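Local coordinates for uncharacterized protein YLR132C (PDB 6PFQ), which is the yeast Usb1 of the 2H phosphodiesterase superfamily and probably trims the 3' end of U6 snRNA as an exoribonuclease, at residues L14-D19 / L198-H203; A35-H40 / N181-E186; P4-I9 / V209-I214; F108-Q113 / A160-L165. One frame throughout, in Å; residues are numbered along the deposited sequence.

Contact 1: residues L14-D19 / L198-H203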
loop_
_atom_site.group_PDB
_atom_site.type_symbol
_atom_site.label_atom_id
_atom_site.label_comp_id
_atom_site.label_asym_id
_atom_site.label_seq_id
_atom_site.Cartn_x
_atom_site.Cartn_y
_atom_site.Cartn_z
ATOM N N LEU A 14 3.577 -7.408 -0.320
ATOM C CA LEU A 14 2.650 -8.493 0.010
ATOM C C LEU A 14 1.416 -8.337 -0.861
ATOM O O LEU A 14 0.953 -7.218 -1.101
ATOM C CB LEU A 14 2.191 -8.448 1.486
ATOM C CG LEU A 14 3.193 -8.500 2.622
ATOM C CD1 LEU A 14 2.499 -8.561 3.934
ATOM C CD2 LEU A 14 4.047 -9.763 2.455
ATOM N N GLU A 15 0.869 -9.446 -1.321
ATOM C CA GLU A 15 -0.338 -9.433 -2.146
ATOM C C GLU A 15 -1.504 -9.980 -1.332
ATOM O O GLU A 15 -1.366 -11.025 -0.682
ATOM C CB GLU A 15 -0.106 -10.273 -3.407
ATOM C CG GLU A 15 -1.290 -10.440 -4.269
ATOM C CD GLU A 15 -0.967 -11.352 -5.446
ATOM O OE1 GLU A 15 -0.412 -10.845 -6.440
ATOM O OE2 GLU A 15 -1.239 -12.560 -5.331
ATOM N N LEU A 16 -2.634 -9.262 -1.350
ATOM C CA LEU A 16 -3.820 -9.561 -0.535
ATOM C C LEU A 16 -5.002 -9.828 -1.464
ATOM O O LEU A 16 -5.576 -8.896 -2.040
ATOM C CB LEU A 16 -4.165 -8.402 0.419
ATOM C CG LEU A 16 -2.995 -7.791 1.186
ATOM C CD1 LEU A 16 -3.531 -6.610 2.005
ATOM C CD2 LEU A 16 -2.372 -8.857 2.120
ATOM N N ARG A 17 -5.365 -11.093 -1.627
ATOM C CA ARG A 17 -6.514 -11.437 -2.451
ATOM C C ARG A 17 -7.750 -11.459 -1.567
ATOM O O ARG A 17 -7.763 -12.148 -0.545
ATOM C CB ARG A 17 -6.286 -12.770 -3.159
ATOM C CG ARG A 17 -5.081 -12.722 -4.138
ATOM C CD ARG A 17 -4.731 -14.111 -4.705
ATOM N NE ARG A 17 -5.955 -14.789 -5.117
ATOM C CZ ARG A 17 -6.458 -14.707 -6.349
ATOM N NH1 ARG A 17 -5.836 -13.988 -7.278
ATOM N NH2 ARG A 17 -7.584 -15.326 -6.644
ATOM N N LEU A 18 -8.753 -10.655 -1.924
ATOM C CA LEU A 18 -9.976 -10.535 -1.134
ATOM C C LEU A 18 -10.959 -11.634 -1.487
ATOM O O LEU A 18 -11.125 -11.989 -2.659
ATOM C CB LEU A 18 -10.659 -9.177 -1.367
ATOM C CG LEU A 18 -10.133 -7.952 -0.608
ATOM C CD1 LEU A 18 -8.670 -7.679 -0.918
ATOM C CD2 LEU A 18 -11.012 -6.767 -0.925
ATOM N N ASP A 19 -11.612 -12.167 -0.476
ATOM C CA ASP A 19 -12.682 -13.104 -0.743
ATOM C C ASP A 19 -13.958 -12.334 -1.013
ATOM O O ASP A 19 -14.005 -11.106 -0.942
ATOM C CB ASP A 19 -12.859 -14.092 0.413
ATOM C CG ASP A 19 -13.325 -13.435 1.700
ATOM O OD1 ASP A 19 -13.908 -12.340 1.708
ATOM O OD2 ASP A 19 -13.129 -14.050 2.750
ATOM N N LEU A 198 -11.075 -7.207 7.058
ATOM C CA LEU A 198 -9.986 -7.098 6.082
ATOM C C LEU A 198 -8.696 -7.549 6.767
ATOM O O LEU A 198 -7.811 -6.763 7.142
ATOM C CB LEU A 198 -9.906 -5.666 5.520
ATOM C CG LEU A 198 -10.793 -5.404 4.265
ATOM C CD1 LEU A 198 -10.295 -6.225 3.058
ATOM C CD2 LEU A 198 -12.289 -5.671 4.519
ATOM N N GLN A 199 -8.642 -8.858 7.010
ATOM C CA GLN A 199 -7.481 -9.493 7.606
ATOM C C GLN A 199 -7.042 -10.651 6.715
ATOM O O GLN A 199 -7.867 -11.276 6.038
ATOM C CB GLN A 199 -7.762 -9.994 9.029
ATOM C CG GLN A 199 -8.433 -8.921 9.883
ATOM C CD GLN A 199 -8.451 -9.262 11.353
ATOM O OE1 GLN A 199 -7.779 -10.196 11.791
ATOM N NE2 GLN A 199 -9.218 -8.491 12.134
ATOM N N PHE A 200 -5.731 -10.899 6.708
ATOM C CA PHE A 200 -5.098 -11.820 5.776
ATOM C C PHE A 200 -3.924 -12.516 6.463
ATOM O O PHE A 200 -3.338 -12.005 7.421
ATOM C CB PHE A 200 -4.597 -11.088 4.513
ATOM C CG PHE A 200 -5.635 -10.232 3.851
ATOM C CD1 PHE A 200 -5.825 -8.919 4.249
ATOM C CD2 PHE A 200 -6.411 -10.734 2.819
ATOM C CE1 PHE A 200 -6.788 -8.122 3.651
ATOM C CE2 PHE A 200 -7.385 -9.938 2.219
ATOM C CZ PHE A 200 -7.569 -8.636 2.639
ATOM N N ARG A 201 -3.549 -13.680 5.938
ATOM C CA ARG A 201 -2.286 -14.308 6.314
ATOM C C ARG A 201 -1.511 -14.581 5.040
ATOM O O ARG A 201 -2.029 -15.247 4.137
ATOM C CB ARG A 201 -2.496 -15.610 7.086
ATOM C CG ARG A 201 -1.187 -16.235 7.594
ATOM C CD ARG A 201 -1.418 -17.289 8.697
ATOM N NE ARG A 201 -1.817 -16.694 9.968
ATOM C CZ ARG A 201 -0.985 -16.090 10.823
ATOM N NH1 ARG A 201 0.320 -15.977 10.560
ATOM N NH2 ARG A 201 -1.467 -15.584 11.943
ATOM N N CYS A 202 -0.298 -14.035 4.937
ATOM C CA CYS A 202 0.491 -14.164 3.711
ATOM C C CYS A 202 1.559 -15.221 3.935
ATOM O O CYS A 202 2.262 -15.164 4.938
ATOM C CB CYS A 202 1.146 -12.828 3.331
ATOM S SG CYS A 202 -0.117 -11.576 3.046
ATOM N N HIS A 203 1.680 -16.185 3.007
ATOM C CA HIS A 203 2.711 -17.219 3.124
ATOM C C HIS A 203 3.900 -16.983 2.184
ATOM O O HIS A 203 4.795 -17.831 2.095
ATOM C CB HIS A 203 2.098 -18.604 2.885
ATOM C CG HIS A 203 1.099 -19.004 3.935
ATOM N ND1 HIS A 203 -0.228 -18.630 3.882
ATOM C CD2 HIS A 203 1.237 -19.731 5.068
ATOM C CE1 HIS A 203 -0.865 -19.114 4.934
ATOM N NE2 HIS A 203 0.003 -19.781 5.675
#

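Contact 2: residues A35-H40 / N181-E186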
loop_
_atom_site.group_PDB
_atom_site.type_symbol
_atom_site.label_atom_id
_atom_site.label_comp_id
_atom_site.label_asym_id
_atom_site.label_seq_id
_atom_site.Cartn_x
_atom_site.Cartn_y
_atom_site.Cartn_z
ATOM N N ALA A 35 -19.844 9.027 -0.842
ATOM C CA ALA A 35 -21.012 9.876 -0.591
ATOM C C ALA A 35 -20.617 11.126 0.184
ATOM O O ALA A 35 -21.127 12.218 -0.088
ATOM C CB ALA A 35 -22.097 9.091 0.182
ATOM N N VAL A 36 -19.702 10.989 1.146
ATOM C CA VAL A 36 -19.169 12.158 1.843
ATOM C C VAL A 36 -18.352 13.046 0.889
ATOM O O VAL A 36 -18.453 14.276 0.934
ATOM C CB VAL A 36 -18.348 11.720 3.065
ATOM C CG1 VAL A 36 -17.741 12.933 3.736
ATOM C CG2 VAL A 36 -19.226 10.923 4.056
ATOM N N MET A 37 -17.539 12.454 0.009
ATOM C CA MET A 37 -16.811 13.290 -0.951
ATOM C C MET A 37 -17.785 14.080 -1.831
ATOM O O MET A 37 -17.600 15.280 -2.064
ATOM C CB MET A 37 -15.867 12.450 -1.826
ATOM C CG MET A 37 -14.850 11.603 -1.051
ATOM S SD MET A 37 -13.768 12.635 -0.039
ATOM C CE MET A 37 -14.630 12.557 1.542
ATOM N N ASP A 38 -18.845 13.428 -2.305
ATOM C CA ASP A 38 -19.840 14.123 -3.127
ATOM C C ASP A 38 -20.461 15.291 -2.378
ATOM O O ASP A 38 -20.596 16.391 -2.922
ATOM C CB ASP A 38 -20.952 13.159 -3.535
ATOM C CG ASP A 38 -20.540 12.227 -4.629
ATOM O OD1 ASP A 38 -19.561 12.541 -5.325
ATOM O OD2 ASP A 38 -21.205 11.179 -4.801
ATOM N N THR A 39 -20.913 15.041 -1.147
ATOM C CA THR A 39 -21.527 16.096 -0.345
ATOM C C THR A 39 -20.624 17.313 -0.238
ATOM O O THR A 39 -21.089 18.458 -0.299
ATOM C CB THR A 39 -21.809 15.559 1.050
ATOM O OG1 THR A 39 -22.849 14.591 0.963
ATOM C CG2 THR A 39 -22.165 16.674 2.013
ATOM N N HIS A 40 -19.317 17.087 -0.118
ATOM C CA HIS A 40 -18.370 18.169 0.074
ATOM C C HIS A 40 -17.703 18.619 -1.208
ATOM O O HIS A 40 -16.724 19.367 -1.138
ATOM C CB HIS A 40 -17.334 17.746 1.111
ATOM C CG HIS A 40 -17.896 17.673 2.492
ATOM N ND1 HIS A 40 -17.803 18.715 3.384
ATOM C CD2 HIS A 40 -18.606 16.708 3.112
ATOM C CE1 HIS A 40 -18.411 18.383 4.508
ATOM N NE2 HIS A 40 -18.900 17.166 4.374
ATOM N N ASN A 181 -8.633 15.362 7.137
ATOM C CA ASN A 181 -9.526 15.639 8.263
ATOM C C ASN A 181 -10.961 15.263 7.937
ATOM O O ASN A 181 -11.696 14.799 8.809
ATOM C CB ASN A 181 -9.463 17.121 8.662
ATOM C CG ASN A 181 -10.481 17.473 9.761
ATOM O OD1 ASN A 181 -10.318 17.084 10.902
ATOM N ND2 ASN A 181 -11.554 18.163 9.393
ATOM N N LEU A 182 -11.390 15.508 6.701
ATOM C CA LEU A 182 -12.770 15.231 6.330
ATOM C C LEU A 182 -13.085 13.736 6.403
ATOM O O LEU A 182 -14.101 13.340 6.988
ATOM C CB LEU A 182 -13.054 15.794 4.941
ATOM C CG LEU A 182 -14.444 15.489 4.397
ATOM C CD1 LEU A 182 -15.524 16.106 5.308
ATOM C CD2 LEU A 182 -14.563 15.944 2.920
ATOM N N VAL A 183 -12.227 12.884 5.818
ATOM C CA VAL A 183 -12.561 11.460 5.844
ATOM C C VAL A 183 -12.503 10.941 7.268
ATOM O O VAL A 183 -13.340 10.097 7.662
ATOM C CB VAL A 183 -11.686 10.606 4.902
ATOM C CG1 VAL A 183 -11.879 11.046 3.466
ATOM C CG2 VAL A 183 -10.188 10.635 5.284
ATOM N N ALA A 184 -11.592 11.484 8.089
ATOM C CA ALA A 184 -11.504 11.032 9.476
ATOM C C ALA A 184 -12.715 11.474 10.301
ATOM O O ALA A 184 -13.207 10.720 11.148
ATOM C CB ALA A 184 -10.203 11.543 10.101
ATOM N N THR A 185 -13.198 12.689 10.098
ATOM C CA THR A 185 -14.283 13.184 10.949
ATOM C C THR A 185 -15.661 12.767 10.460
ATOM O O THR A 185 -16.566 12.545 11.280
ATOM C CB THR A 185 -14.254 14.715 11.041
ATOM O OG1 THR A 185 -14.472 15.259 9.749
ATOM C CG2 THR A 185 -12.937 15.212 11.517
ATOM N N GLU A 186 -15.857 12.661 9.145
ATOM C CA GLU A 186 -17.198 12.450 8.611
ATOM C C GLU A 186 -17.386 11.138 7.869
ATOM O O GLU A 186 -18.526 10.825 7.518
ATOM C CB GLU A 186 -17.594 13.604 7.663
ATOM C CG GLU A 186 -17.853 14.928 8.388
ATOM C CD GLU A 186 -18.427 16.006 7.475
ATOM O OE1 GLU A 186 -19.064 15.663 6.455
ATOM O OE2 GLU A 186 -18.243 17.206 7.781
#

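Contact 3: residues P4-I9 / V209-I214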
loop_
_atom_site.group_PDB
_atom_site.type_symbol
_atom_site.label_atom_id
_atom_site.label_comp_id
_atom_site.label_asym_id
_atom_site.label_seq_id
_atom_site.Cartn_x
_atom_site.Cartn_y
_atom_site.Cartn_z
ATOM N N PRO A 4 13.045 -1.307 -20.285
ATOM C CA PRO A 4 12.792 0.113 -20.543
ATOM C C PRO A 4 13.143 0.969 -19.325
ATOM O O PRO A 4 14.227 0.866 -18.760
ATOM C CB PRO A 4 11.284 0.138 -20.831
ATOM C CG PRO A 4 10.757 -0.920 -19.891
ATOM C CD PRO A 4 11.820 -2.007 -19.855
ATOM N N VAL A 5 12.177 1.760 -18.880
ATOM C CA VAL A 5 12.389 2.609 -17.732
ATOM C C VAL A 5 12.567 1.757 -16.502
ATOM O O VAL A 5 13.164 2.196 -15.514
ATOM C CB VAL A 5 11.196 3.546 -17.684
ATOM C CG1 VAL A 5 11.453 4.853 -18.353
ATOM C CG2 VAL A 5 9.886 3.033 -16.976
ATOM N N SER A 6 11.954 0.569 -16.506
ATOM C CA SER A 6 11.942 -0.301 -15.350
ATOM C C SER A 6 13.211 -1.140 -15.267
ATOM O O SER A 6 13.304 -2.023 -14.410
ATOM C CB SER A 6 10.712 -1.209 -15.382
ATOM O OG SER A 6 10.502 -1.715 -16.703
ATOM N N LYS A 7 14.190 -0.896 -16.145
ATOM C CA LYS A 7 15.421 -1.687 -16.108
ATOM C C LYS A 7 16.122 -1.495 -14.763
ATOM O O LYS A 7 16.299 -0.360 -14.291
ATOM C CB LYS A 7 16.353 -1.277 -17.252
ATOM N N ASN A 8 16.462 -2.609 -14.124
ATOM C CA ASN A 8 17.191 -2.628 -12.860
ATOM C C ASN A 8 16.393 -2.029 -11.704
ATOM O O ASN A 8 16.970 -1.515 -10.747
ATOM C CB ASN A 8 18.562 -1.961 -13.026
ATOM C CG ASN A 8 19.438 -2.727 -14.025
ATOM O OD1 ASN A 8 19.368 -3.957 -14.097
ATOM N ND2 ASN A 8 20.263 -2.015 -14.780
ATOM N N ILE A 9 15.062 -2.082 -11.784
ATOM C CA ILE A 9 14.178 -1.554 -10.738
ATOM C C ILE A 9 13.621 -2.748 -9.979
ATOM O O ILE A 9 13.118 -3.690 -10.604
ATOM C CB ILE A 9 13.008 -0.725 -11.302
ATOM C CG1 ILE A 9 13.473 0.453 -12.168
ATOM C CG2 ILE A 9 12.110 -0.238 -10.145
ATOM C CD1 ILE A 9 14.345 1.450 -11.470
ATOM N N VAL A 209 10.648 -7.119 -10.380
ATOM C CA VAL A 209 12.012 -6.934 -10.845
ATOM C C VAL A 209 11.921 -6.606 -12.327
ATOM O O VAL A 209 11.547 -7.465 -13.131
ATOM C CB VAL A 209 12.881 -8.174 -10.602
ATOM C CG1 VAL A 209 14.020 -8.242 -11.608
ATOM C CG2 VAL A 209 13.421 -8.158 -9.220
ATOM N N GLY A 210 12.198 -5.360 -12.683
ATOM C CA GLY A 210 11.974 -4.953 -14.064
ATOM C C GLY A 210 10.490 -5.068 -14.352
ATOM O O GLY A 210 9.658 -4.500 -13.635
ATOM N N THR A 211 10.134 -5.832 -15.384
ATOM C CA THR A 211 8.743 -6.053 -15.768
ATOM C C THR A 211 8.230 -7.415 -15.317
ATOM O O THR A 211 7.132 -7.817 -15.711
ATOM C CB THR A 211 8.545 -5.900 -17.279
ATOM O OG1 THR A 211 9.229 -6.959 -17.963
ATOM C CG2 THR A 211 9.046 -4.527 -17.765
ATOM N N SER A 212 9.018 -8.155 -14.549
ATOM C CA SER A 212 8.608 -9.459 -14.067
ATOM C C SER A 212 8.265 -9.389 -12.580
ATOM O O SER A 212 8.735 -8.511 -11.843
ATOM C CB SER A 212 9.726 -10.468 -14.269
ATOM O OG SER A 212 10.754 -10.163 -13.352
ATOM N N VAL A 213 7.459 -10.349 -12.135
ATOM C CA VAL A 213 7.099 -10.498 -10.729
ATOM C C VAL A 213 7.569 -11.866 -10.277
ATOM O O VAL A 213 7.321 -12.864 -10.960
ATOM C CB VAL A 213 5.590 -10.318 -10.499
ATOM C CG1 VAL A 213 5.250 -10.468 -9.011
ATOM C CG2 VAL A 213 5.150 -8.957 -11.005
ATOM N N ILE A 214 8.303 -11.907 -9.170
ATOM C CA ILE A 214 8.807 -13.159 -8.620
ATOM C C ILE A 214 8.208 -13.363 -7.241
ATOM O O ILE A 214 7.793 -12.411 -6.565
ATOM C CB ILE A 214 10.346 -13.185 -8.552
ATOM C CG1 ILE A 214 10.844 -12.081 -7.619
ATOM C CG2 ILE A 214 10.925 -12.989 -9.932
ATOM C CD1 ILE A 214 12.319 -12.173 -7.258
#

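Contact 4: residues F108-Q113 / A160-L165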
loop_
_atom_site.group_PDB
_atom_site.type_symbol
_atom_site.label_atom_id
_atom_site.label_comp_id
_atom_site.label_asym_id
_atom_site.label_seq_id
_atom_site.Cartn_x
_atom_site.Cartn_y
_atom_site.Cartn_z
ATOM N N PHE A 108 4.295 9.587 -5.993
ATOM C CA PHE A 108 5.577 10.306 -6.083
ATOM C C PHE A 108 5.436 11.718 -6.655
ATOM O O PHE A 108 6.231 12.599 -6.316
ATOM C CB PHE A 108 6.545 9.502 -6.947
ATOM C CG PHE A 108 6.273 9.663 -8.418
ATOM C CD1 PHE A 108 5.155 9.069 -9.001
ATOM C CD2 PHE A 108 7.121 10.424 -9.216
ATOM C CE1 PHE A 108 4.886 9.234 -10.369
ATOM C CE2 PHE A 108 6.857 10.599 -10.564
ATOM C CZ PHE A 108 5.752 9.999 -11.152
ATOM N N ASP A 109 4.453 11.968 -7.528
ATOM C CA ASP A 109 4.279 13.272 -8.162
ATOM C C ASP A 109 3.046 13.987 -7.639
ATOM O O ASP A 109 2.658 15.033 -8.177
ATOM C CB ASP A 109 4.207 13.145 -9.685
ATOM C CG ASP A 109 3.002 12.353 -10.162
ATOM O OD1 ASP A 109 2.276 11.767 -9.322
ATOM O OD2 ASP A 109 2.787 12.298 -11.391
ATOM N N ALA A 110 2.458 13.462 -6.566
ATOM C CA ALA A 110 1.248 13.982 -5.923
ATOM C C ALA A 110 0.044 14.010 -6.878
ATOM O O ALA A 110 -0.955 14.706 -6.628
ATOM C CB ALA A 110 1.479 15.363 -5.287
ATOM N N SER A 111 0.073 13.215 -7.942
ATOM C CA SER A 111 -1.083 13.224 -8.836
ATOM C C SER A 111 -2.239 12.388 -8.285
ATOM O O SER A 111 -3.395 12.625 -8.676
ATOM C CB SER A 111 -0.712 12.691 -10.217
ATOM O OG SER A 111 -0.119 11.408 -10.118
ATOM N N LEU A 112 -1.942 11.406 -7.423
ATOM C CA LEU A 112 -2.959 10.502 -6.903
ATOM C C LEU A 112 -2.913 10.514 -5.391
ATOM O O LEU A 112 -1.829 10.615 -4.800
ATOM C CB LEU A 112 -2.739 9.079 -7.405
ATOM C CG LEU A 112 -2.826 8.880 -8.933
ATOM C CD1 LEU A 112 -2.420 7.435 -9.328
ATOM C CD2 LEU A 112 -4.233 9.196 -9.403
ATOM N N GLN A 113 -4.089 10.392 -4.769
ATOM C CA GLN A 113 -4.190 10.408 -3.314
ATOM C C GLN A 113 -4.876 9.119 -2.896
ATOM O O GLN A 113 -6.016 8.877 -3.283
ATOM C CB GLN A 113 -4.953 11.666 -2.844
ATOM C CG GLN A 113 -4.090 12.907 -3.213
ATOM C CD GLN A 113 -4.693 14.241 -2.832
ATOM O OE1 GLN A 113 -5.912 14.367 -2.729
ATOM N NE2 GLN A 113 -3.827 15.278 -2.680
ATOM N N ALA A 160 -7.877 8.546 -5.424
ATOM C CA ALA A 160 -8.513 9.719 -6.026
ATOM C C ALA A 160 -7.464 10.555 -6.755
ATOM O O ALA A 160 -6.273 10.520 -6.412
ATOM C CB ALA A 160 -9.188 10.585 -4.967
ATOM N N GLN A 161 -7.910 11.315 -7.757
ATOM C CA GLN A 161 -7.034 12.272 -8.424
ATOM C C GLN A 161 -6.873 13.507 -7.558
ATOM O O GLN A 161 -7.819 13.969 -6.913
ATOM C CB GLN A 161 -7.623 12.678 -9.785
ATOM C CG GLN A 161 -7.681 11.497 -10.741
ATOM C CD GLN A 161 -8.273 11.849 -12.107
ATOM O OE1 GLN A 161 -7.650 11.592 -13.133
ATOM N NE2 GLN A 161 -9.471 12.407 -12.116
ATOM N N ASN A 162 -5.667 14.043 -7.533
ATOM C CA ASN A 162 -5.443 15.303 -6.824
ATOM C C ASN A 162 -5.925 16.448 -7.714
ATOM O O ASN A 162 -5.253 16.805 -8.691
ATOM C CB ASN A 162 -3.967 15.450 -6.467
ATOM C CG ASN A 162 -3.654 16.769 -5.763
ATOM O OD1 ASN A 162 -4.568 17.547 -5.410
ATOM N ND2 ASN A 162 -2.353 17.012 -5.529
ATOM N N ALA A 163 -7.076 17.042 -7.374
ATOM C CA ALA A 163 -7.581 18.158 -8.179
ATOM C C ALA A 163 -6.663 19.372 -8.124
ATOM O O ALA A 163 -6.712 20.219 -9.028
ATOM C CB ALA A 163 -8.975 18.583 -7.715
ATOM N N TYR A 164 -5.771 19.444 -7.144
ATOM C CA TYR A 164 -4.964 20.647 -6.937
ATOM C C TYR A 164 -3.535 20.446 -7.388
ATOM O O TYR A 164 -2.662 21.234 -7.024
ATOM C CB TYR A 164 -5.024 21.080 -5.461
ATOM C CG TYR A 164 -6.465 21.277 -5.090
ATOM C CD1 TYR A 164 -7.086 22.499 -5.292
ATOM C CD2 TYR A 164 -7.224 20.217 -4.575
ATOM C CE1 TYR A 164 -8.435 22.668 -4.992
ATOM C CE2 TYR A 164 -8.567 20.380 -4.270
ATOM C CZ TYR A 164 -9.157 21.612 -4.477
ATOM O OH TYR A 164 -10.477 21.781 -4.165
ATOM N N LEU A 165 -3.298 19.396 -8.179
ATOM C CA LEU A 165 -1.963 18.999 -8.611
ATOM C C LEU A 165 -1.156 20.155 -9.189
ATOM O O LEU A 165 0.055 20.256 -8.953
ATOM C CB LEU A 165 -2.077 17.896 -9.674
ATOM C CG LEU A 165 -0.760 17.490 -10.336
ATOM C CD1 LEU A 165 0.196 16.937 -9.264
ATOM C CD2 LEU A 165 -1.038 16.428 -11.377
HETATM O O HOH W 1 -8.254 13.698 -3.935
HETATM O O HOH W 2 -4.614 18.077 -2.658
#

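Contact 1: residues L14-D19 / L198-H203
L16 sits over the ring of F200 where the two antiparallel sheets of the 2H phosphodiesterase fold meet. Strand 9-16 belongs to one sheet and strand 200-202 to the other. The axes of segments 14-16 and 200-202 are 8.0 Å apart at closest, at 141° between their directions, and the contact is made mainly by side chains. L16 and F200 cross at about a right angle. L16 CB lies 3.9 Å from the centroid of the F200 ring, almost straight above it, a CH-pi contact. F200 CG lies beside the backbone N (chi1 -52°), which turns a ring face to L16. The L16 methyls divide: CD1 lies near F200 CD1 and CE1, while CD2 reaches C202 SG at 3.7 Å. L14 CD1 touches the same sulfur. L18 comes in at a slant, its CD1 3.8 Å from F200 CZ, and its CG packs on L198 CD1. M26 of helix 20-39 touches both L18 and L198. With an alanine in place of F200, L16 and L18 would probably lose their shared ring surface and a gap would open between the sheets. At the ring edge, near its plane, R17 O lies 3.6 Å from F200 CE2.

Contact 2: residues A35-H40 / N181-E186
V36 and E186 are the closest backbone pair, CA to CA 7.1 Å, where the ends of helices 20-39 and 169-186 meet, their short segments 10.7 Å apart at closest approach and 119° between directions. H40 and E186 point at each other from opposite directions. H40 NE2 donates to E186 OE1 at 2.6 Å. The bond is short but bent, with 138° at the hydrogen. It meets OE1 on the syn side, somewhat out of the carboxylate plane, and the ring and carboxylate planes are steeply inclined to each other. L182 covers one face of the H40 ring. Its CG is anti to the backbone N (chi1 176°), which carries CD1 over the ring, 3.7 Å from the ring centroid in a CH-pi contact. The other methyl, L182 CD2, packs on H40 CB and lies 3.7 Å from M37 CE. The bent chain of M37 brings the same CE against V183 CG1. V36 lies beside the acid: its CG1 touches E186 CB at 4.0 Å, and its CG2 faces E186 O. F45, from a loop, also packs on M37. A leucine in place of H40 would probably strand the E186 carboxylate without this donor and set it free to turn. The contact lies away from the UMP-binding residues and joins two helix ends. Its chemistry is a His-carboxylate hydrogen bond resting on an apolar floor. The nearby carboxylate would probably stabilise a protonated H40 and raise its pKa.

Contact 3: residues P4-I9 / V209-I214
I9 O is met by two groups of V209 and G210. G210 N donates to it at 2.8 Å, with a nearly straight 171° at the hydrogen and the N-H pointing almost down the C=O direction. V209 CA adds a weaker CA-H...O contact to the same oxygen at 3.4 Å. A second carbonyl, S6 O, accepts I9 N within a type II turn of its own segment. From across the contact it meets G210 CA at 3.2 Å in a straight CA-H...O contact. This close approach is made by a residue with no side chain, and G210 also has positive phi. The two S6 side-chain atoms face the same turn. S6 OG lies between the backbone N and the carbonyl carbon (chi1 43°), which places it 3.3 Å from T211 CG2. That methyl also lies against P4 CD. V209 O takes S212 N at 3.0 Å and S212 OG at 2.8 Å, the hydroxyl in the carbonyl plane on a lone pair. V209 N donates to S212 O. Residues 209-212 form the type II' turn of a two-residue beta hairpin between strands 204-209 and 212-217, and the N-terminal turns dock on it at the start of strand 9-16.

Contact 4: residues F108-Q113 / A160-L165
N162, just past strand 154-161, reaches A110 in the loop before strand 112-119. Its CB lies 3.1 Å from A110 O. Its CG is anti to the backbone N (chi1 178°), which lays the amide against that of Q113. The two amides are stacked, their planes 17° apart, with Q113 NE2 3.4 Å from N162 CG. At the tip, N162 ND2 donates to A110 O at 2.9 Å, in the carbonyl plane and within its own amide plane. The same nitrogen is also hydrogen-bonded to S172 OG. N162 OD1 accepts Y164 N from above the carbonyl plane, and it takes a water that also accepts from Q113 NE2. The Q113 amide has its stronger partner in E106, while a second water links Q113 OE1 to Q161 O. The backbones pair as well: N162 N donates to S111 O, and Q113 and A160 form a hydrogen-bonded antiparallel pair, Q113 N to A160 O being 2.7 Å. L165 lies on the side of N162 away from Q113, its CD2 3.9 Å from S111 CB. The result is an Asx turn at N162, overlapping a type I turn, which ends an antiparallel strand that carries the UMP-binding H154 and S156 farther back.

Overall arrangement
The chain starts at contact 3, where residues 4-9 close the longest loop with the hairpin at 209-214. Strand 9-16 then leads to contact 1, which closes a loop within that of contact 3. Helix 20-39 follows and ends at contact 2, whose loop lies within that of contact 1. The innermost loop belongs to contact 4. The four loops therefore sit one within another and none cross. Contact 3 ties the N-terminal loop to a hairpin turn of the first sheet, contact 1 joins the two sheets, contact 2 joins two helix ends and contact 4 pairs strands of the second sheet. Contacts 2 and 4 have centres 17 Å apart, linked by helix 169-186 following strand 154-161.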